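Long-range contacts in type C neurotoxin (Clostridium botulinum, PDB 3PME), which is the receptor-binding domain of a botulinum C/D mosaic neurotoxin and probably attaches the toxin to gangliosides and phospholipid at the nerve-cell membrane: residues V71-K76 with F141-T146; K121-D126 with G151-Y156. All blocks are in the same frame, centred on the assembly; numbering follows the deposited sequence.

Contact 1. Residues V71-K76 with F141-T146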
loop_
_atom_site.group_PDB
_atom_site.type_symbol
_atom_site.label_atom_id
_atom_site.label_comp_id
_atom_site.label_asym_id
_atom_site.label_seq_id
_atom_site.Cartn_x
_atom_site.Cartn_y
_atom_site.Cartn_z
ATOM N N VAL A 71 -1.849 18.554 -8.697
ATOM C CA VAL A 71 -1.603 17.308 -9.389
ATOM C C VAL A 71 -1.711 16.218 -8.330
ATOM O O VAL A 71 -1.107 16.344 -7.270
ATOM C CB VAL A 71 -0.198 17.293 -10.005
ATOM C CG1 VAL A 71 0.056 15.953 -10.652
ATOM C CG2 VAL A 71 -0.030 18.457 -11.018
ATOM N N SER A 72 -2.491 15.172 -8.584
ATOM C CA SER A 72 -2.576 14.076 -7.626
ATOM C C SER A 72 -2.434 12.728 -8.319
ATOM O O SER A 72 -2.824 12.571 -9.466
ATOM C CB SER A 72 -3.879 14.133 -6.831
ATOM O OG SER A 72 -4.997 13.804 -7.642
ATOM N N PHE A 73 -1.856 11.760 -7.616
ATOM C CA PHE A 73 -1.704 10.403 -8.144
ATOM C C PHE A 73 -1.139 9.552 -7.034
ATOM O O PHE A 73 -0.617 10.086 -6.058
ATOM C CB PHE A 73 -0.726 10.373 -9.327
ATOM C CG PHE A 73 0.637 10.947 -9.014
ATOM C CD1 PHE A 73 0.873 12.311 -9.153
ATOM C CD2 PHE A 73 1.680 10.134 -8.595
ATOM C CE1 PHE A 73 2.114 12.854 -8.866
ATOM C CE2 PHE A 73 2.935 10.664 -8.305
ATOM C CZ PHE A 73 3.156 12.044 -8.438
ATOM N N TRP A 74 -1.237 8.229 -7.173
ATOM C CA TRP A 74 -0.537 7.327 -6.265
ATOM C C TRP A 74 0.653 6.760 -7.011
ATOM O O TRP A 74 0.614 6.599 -8.230
ATOM C CB TRP A 74 -1.438 6.164 -5.826
ATOM C CG TRP A 74 -2.694 6.586 -5.156
ATOM C CD1 TRP A 74 -3.725 7.288 -5.710
ATOM C CD2 TRP A 74 -3.065 6.325 -3.800
ATOM N NE1 TRP A 74 -4.712 7.479 -4.783
ATOM C CE2 TRP A 74 -4.332 6.904 -3.598
ATOM C CE3 TRP A 74 -2.450 5.649 -2.736
ATOM C CZ2 TRP A 74 -4.993 6.840 -2.371
ATOM C CZ3 TRP A 74 -3.111 5.579 -1.519
ATOM C CH2 TRP A 74 -4.370 6.170 -1.347
ATOM N N ILE A 75 1.706 6.418 -6.281
ATOM C CA ILE A 75 2.884 5.833 -6.894
ATOM C C ILE A 75 3.422 4.697 -6.008
ATOM O O ILE A 75 3.242 4.704 -4.784
ATOM C CB ILE A 75 3.960 6.924 -7.164
ATOM C CG1 ILE A 75 5.076 6.405 -8.083
ATOM C CG2 ILE A 75 4.484 7.521 -5.846
ATOM C CD1 ILE A 75 5.921 7.533 -8.696
ATOM N N LYS A 76 4.067 3.731 -6.655
ATOM C CA LYS A 76 4.622 2.550 -5.999
ATOM C C LYS A 76 5.924 2.260 -6.734
ATOM O O LYS A 76 5.910 2.001 -7.937
ATOM C CB LYS A 76 3.648 1.375 -6.128
ATOM C CG LYS A 76 4.177 0.058 -5.591
ATOM C CD LYS A 76 3.066 -0.989 -5.628
ATOM C CE LYS A 76 3.561 -2.366 -5.154
ATOM N NZ LYS A 76 4.427 -3.003 -6.184
ATOM N N PHE A 141 1.855 5.023 -2.230
ATOM C CA PHE A 141 1.535 6.214 -1.439
ATOM C C PHE A 141 0.916 7.290 -2.321
ATOM O O PHE A 141 1.136 7.309 -3.531
ATOM C CB PHE A 141 2.728 6.727 -0.611
ATOM C CG PHE A 141 3.932 7.135 -1.420
ATOM C CD1 PHE A 141 4.896 6.205 -1.779
ATOM C CD2 PHE A 141 4.157 8.475 -1.743
ATOM C CE1 PHE A 141 6.028 6.581 -2.492
ATOM C CE2 PHE A 141 5.291 8.869 -2.448
ATOM C CZ PHE A 141 6.234 7.924 -2.824
ATOM N N PHE A 142 0.101 8.134 -1.701
ATOM C CA PHE A 142 -0.673 9.159 -2.408
ATOM C C PHE A 142 0.077 10.494 -2.406
ATOM O O PHE A 142 0.446 11.026 -1.348
ATOM C CB PHE A 142 -2.046 9.305 -1.754
ATOM C CG PHE A 142 -2.924 10.339 -2.405
ATOM C CD1 PHE A 142 -3.232 10.254 -3.757
ATOM C CD2 PHE A 142 -3.453 11.383 -1.655
ATOM C CE1 PHE A 142 -4.051 11.206 -4.363
ATOM C CE2 PHE A 142 -4.273 12.329 -2.247
ATOM C CZ PHE A 142 -4.574 12.242 -3.602
ATOM N N VAL A 143 0.300 11.019 -3.602
ATOM C CA VAL A 143 1.022 12.279 -3.766
ATOM C C VAL A 143 0.059 13.365 -4.207
ATOM O O VAL A 143 -0.837 13.129 -5.031
ATOM C CB VAL A 143 2.140 12.143 -4.825
ATOM C CG1 VAL A 143 2.833 13.494 -5.088
ATOM C CG2 VAL A 143 3.154 11.080 -4.396
ATOM N N THR A 144 0.233 14.562 -3.658
ATOM C CA THR A 144 -0.511 15.709 -4.165
ATOM C C THR A 144 0.406 16.908 -4.144
ATOM O O THR A 144 1.018 17.221 -3.114
ATOM C CB THR A 144 -1.762 16.039 -3.343
ATOM O OG1 THR A 144 -2.503 14.844 -3.075
ATOM C CG2 THR A 144 -2.643 17.015 -4.125
ATOM N N ILE A 145 0.512 17.554 -5.296
ATOM C CA ILE A 145 1.284 18.785 -5.418
ATOM C C ILE A 145 0.309 19.921 -5.685
ATOM O O ILE A 145 -0.482 19.829 -6.621
ATOM C CB ILE A 145 2.246 18.738 -6.616
ATOM C CG1 ILE A 145 3.088 17.459 -6.621
ATOM C CG2 ILE A 145 3.140 19.990 -6.627
ATOM C CD1 ILE A 145 3.995 17.363 -5.479
ATOM N N THR A 146 0.354 20.981 -4.874
ATOM C CA THR A 146 -0.406 22.192 -5.218
ATOM C C THR A 146 0.577 23.282 -5.642
ATOM O O THR A 146 1.700 23.362 -5.129
ATOM C CB THR A 146 -1.330 22.689 -4.073
ATOM O OG1 THR A 146 -0.539 23.129 -2.956
ATOM C CG2 THR A 146 -2.285 21.584 -3.613
#
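Residues 71-76 and 141-146 run antiparallel as neighbouring strands, joined by six backbone hydrogen bonds in the pairs Val71-Ile145, Phe73-Val143 and Ile75-Phe141. The shortest include Val143 N to Phe73 O at 2.8 Å. On the face carrying these residues, Phe73 and Val143 extend side by side, and Val143 CB sits over the Phe73 ring, 4.0 Å from its centroid. Ile75 CG2 likewise lies over one face of the Phe141 ring, 3.5 Å from Phe141 CZ; the Phe141 chi1 of 61° turns that face to it. The other face bears Trp74 and Phe142. Here Phe142 CB stands almost exactly above the centre of the indole six-membered ring, 3.6 Å from that centroid. Phe142 CD1 comes to 3.3 Å from Trp74 NE1, the phenyl and five-membered ring planes being oblique at 40°. Phe142 CZ reaches on to Ser72 CB at 3.8 Å. Gln217 accepts the indole N-H, and Arg196 makes a cation-pi contact with Trp74. This is regular antiparallel pairing within one sheet of the concanavalin-like sandwich: helix 207-218 covers the face of Trp74, Phe142 and Thr144, while strands 193-201 and 152-157 continue the sheet beyond 71-76 and 141-146 respectively.

Contact 2. Residues K121-D126 with G151-Y156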
loop_
_atom_site.group_PDB
_atom_site.type_symbol
_atom_site.label_atom_id
_atom_site.label_comp_id
_atom_site.label_asym_id
_atom_site.label_seq_id
_atom_site.Cartn_x
_atom_site.Cartn_y
_atom_site.Cartn_z
ATOM N N LYS A 121 12.838 25.325 -9.057
ATOM C CA LYS A 121 12.583 25.055 -7.642
ATOM C C LYS A 121 12.104 23.621 -7.547
ATOM O O LYS A 121 11.537 23.091 -8.502
ATOM C CB LYS A 121 11.506 25.989 -7.083
ATOM C CG LYS A 121 11.857 27.467 -7.149
ATOM C CD LYS A 121 13.118 27.764 -6.355
ATOM C CE LYS A 121 13.342 29.265 -6.213
ATOM N NZ LYS A 121 12.534 29.828 -5.091
ATOM N N SER A 122 12.330 22.984 -6.409
ATOM C CA SER A 122 11.921 21.591 -6.263
ATOM C C SER A 122 11.299 21.290 -4.906
ATOM O O SER A 122 11.585 21.954 -3.901
ATOM C CB SER A 122 13.110 20.662 -6.508
ATOM O OG SER A 122 14.109 20.856 -5.533
ATOM N N LEU A 123 10.426 20.287 -4.898
ATOM C CA LEU A 123 9.920 19.685 -3.673
ATOM C C LEU A 123 10.510 18.292 -3.650
ATOM O O LEU A 123 10.442 17.582 -4.643
ATOM C CB LEU A 123 8.400 19.587 -3.715
ATOM C CG LEU A 123 7.650 20.921 -3.722
ATOM C CD1 LEU A 123 6.215 20.689 -4.202
ATOM C CD2 LEU A 123 7.684 21.501 -2.310
ATOM N N ILE A 124 11.085 17.912 -2.518
ATOM C CA ILE A 124 11.763 16.631 -2.409
ATOM C C ILE A 124 11.232 15.881 -1.199
ATOM O O ILE A 124 11.097 16.446 -0.115
ATOM C CB ILE A 124 13.286 16.818 -2.292
ATOM C CG1 ILE A 124 13.816 17.627 -3.477
ATOM C CG2 ILE A 124 13.990 15.460 -2.260
ATOM C CD1 ILE A 124 15.249 18.126 -3.291
ATOM N N PHE A 125 10.909 14.610 -1.389
ATOM C CA PHE A 125 10.439 13.788 -0.284
ATOM C C PHE A 125 11.184 12.458 -0.262
ATOM O O PHE A 125 11.183 11.706 -1.248
ATOM C CB PHE A 125 8.935 13.544 -0.401
ATOM C CG PHE A 125 8.370 12.662 0.676
ATOM C CD1 PHE A 125 8.301 13.106 1.990
ATOM C CD2 PHE A 125 7.919 11.381 0.380
ATOM C CE1 PHE A 125 7.774 12.299 2.981
ATOM C CE2 PHE A 125 7.406 10.556 1.380
ATOM C CZ PHE A 125 7.334 11.013 2.677
ATOM N N ASP A 126 11.817 12.172 0.871
ATOM C CA ASP A 126 12.517 10.907 1.071
ATOM C C ASP A 126 11.512 9.820 1.447
ATOM O O ASP A 126 11.155 9.661 2.615
ATOM C CB ASP A 126 13.554 11.083 2.181
ATOM C CG ASP A 126 14.362 9.825 2.451
ATOM O OD1 ASP A 126 14.066 8.768 1.865
ATOM O OD2 ASP A 126 15.307 9.899 3.272
ATOM N N GLY A 151 2.609 32.334 -4.697
ATOM C CA GLY A 151 3.388 31.982 -3.531
ATOM C C GLY A 151 4.208 30.721 -3.653
ATOM O O GLY A 151 5.408 30.774 -3.942
ATOM N N TYR A 152 3.555 29.583 -3.424
ATOM C CA TYR A 152 4.268 28.340 -3.147
ATOM C C TYR A 152 3.766 27.143 -3.919
ATOM O O TYR A 152 2.611 27.072 -4.347
ATOM C CB TYR A 152 4.196 28.020 -1.647
ATOM C CG TYR A 152 4.624 29.208 -0.857
ATOM C CD1 TYR A 152 3.729 30.219 -0.591
ATOM C CD2 TYR A 152 5.938 29.362 -0.456
ATOM C CE1 TYR A 152 4.121 31.335 0.073
ATOM C CE2 TYR A 152 6.339 30.495 0.223
ATOM C CZ TYR A 152 5.410 31.470 0.480
ATOM O OH TYR A 152 5.748 32.623 1.147
ATOM N N MET A 153 4.661 26.185 -4.088
ATOM C CA MET A 153 4.208 24.845 -4.416
ATOM C C MET A 153 4.400 23.989 -3.172
ATOM O O MET A 153 5.335 24.191 -2.400
ATOM C CB MET A 153 4.933 24.302 -5.633
ATOM C CG MET A 153 6.422 24.263 -5.523
ATOM S SD MET A 153 7.086 23.691 -7.091
ATOM C CE MET A 153 8.814 23.593 -6.659
ATOM N N LYS A 154 3.485 23.052 -2.958
ATOM C CA LYS A 154 3.450 22.297 -1.725
ATOM C C LYS A 154 3.276 20.827 -2.049
ATOM O O LYS A 154 2.547 20.477 -2.971
ATOM C CB LYS A 154 2.300 22.767 -0.842
ATOM C CG LYS A 154 2.538 24.168 -0.247
ATOM C CD LYS A 154 1.226 24.869 0.143
ATOM C CE LYS A 154 0.634 24.345 1.443
ATOM N NZ LYS A 154 -0.697 24.980 1.732
ATOM N N LEU A 155 3.963 19.996 -1.278
ATOM C CA LEU A 155 3.930 18.552 -1.466
ATOM C C LEU A 155 3.230 17.874 -0.304
ATOM O O LEU A 155 3.639 18.020 0.857
ATOM C CB LEU A 155 5.358 18.024 -1.577
ATOM C CG LEU A 155 5.480 16.503 -1.643
ATOM C CD1 LEU A 155 4.678 15.972 -2.808
ATOM C CD2 LEU A 155 6.941 16.146 -1.794
ATOM N N TYR A 156 2.176 17.124 -0.631
ATOM C CA TYR A 156 1.404 16.359 0.345
ATOM C C TYR A 156 1.646 14.880 0.098
ATOM O O TYR A 156 1.687 14.450 -1.048
ATOM C CB TYR A 156 -0.094 16.615 0.185
ATOM C CG TYR A 156 -0.512 18.013 0.577
ATOM C CD1 TYR A 156 -0.254 19.088 -0.261
ATOM C CD2 TYR A 156 -1.161 18.253 1.777
ATOM C CE1 TYR A 156 -0.633 20.375 0.090
ATOM C CE2 TYR A 156 -1.534 19.558 2.147
ATOM C CZ TYR A 156 -1.269 20.602 1.283
ATOM O OH TYR A 156 -1.624 21.899 1.623
#
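Met153 meets Lys121 and Leu123 through a side chain that leaves the backbone with chi1 at 57° and is fully extended from CG onward, carrying its methyl CE across to the backbone of the facing strand. Leu123 answers with CG beside its own backbone N (chi1 -66°), which sends both methyls toward 151-156. The two side chains pass antiparallel, flank to flank: Leu123 CD1 comes to 3.8 Å from Met153 CG, alongside the thioether chain. Met153 CE ends 3.3 Å from Lys121 O. Leu123 CD1 rests on the peptide between Lys154 and Leu155, 3.6 Å from Lys154 C, and Leu123 CD2 touches Met153 O. Leu155 closes the row, its CB against Leu123 CD1 and its CD2 3.6 Å from Phe125 CB. No hydrogen bond joins the two segments; they meet through van der Waals packing of side chains on each other and on backbone. The bent Lys121 chain turns its amine to Asp169, in a salt bridge, and to Arg166 O. Val143 and Ile145 of the neighbouring strand 141-148 flank Leu155, and Trp111 of strand 108-114 also touches Met153. Residues 121-126 and 152-156 run nearly parallel (14°), their axes approaching to 7.6 Å, each in a different antiparallel sheet; such face-to-face packing of sheets is characteristic of the concanavalin-like jelly-roll sandwich, to which the N-terminal receptor-binding family belongs.

Overall arrangement
The centres of the two contacts lie about 12 Å apart, both within the lectin-like N-terminal receptor-binding region. Contact 1 is a pairing inside one antiparallel sheet, whereas contact 2 crosses from that sheet to the five-stranded one containing 120-126. Along the chain the segments alternate, in the order 71-76, 121-126, 141-146, 151-156, so the chain leaves the first sheet, passes through the second and returns. Strands 141-148 and 152-157 are adjacent, with probable hydrogen bonds from Tyr156 N to Thr144 O and from Lys154 N to Thr146 O. Residues 141-146 thereby connect the two contacts, tying lateral strand pairing to the hydrophobic interior of the sandwich.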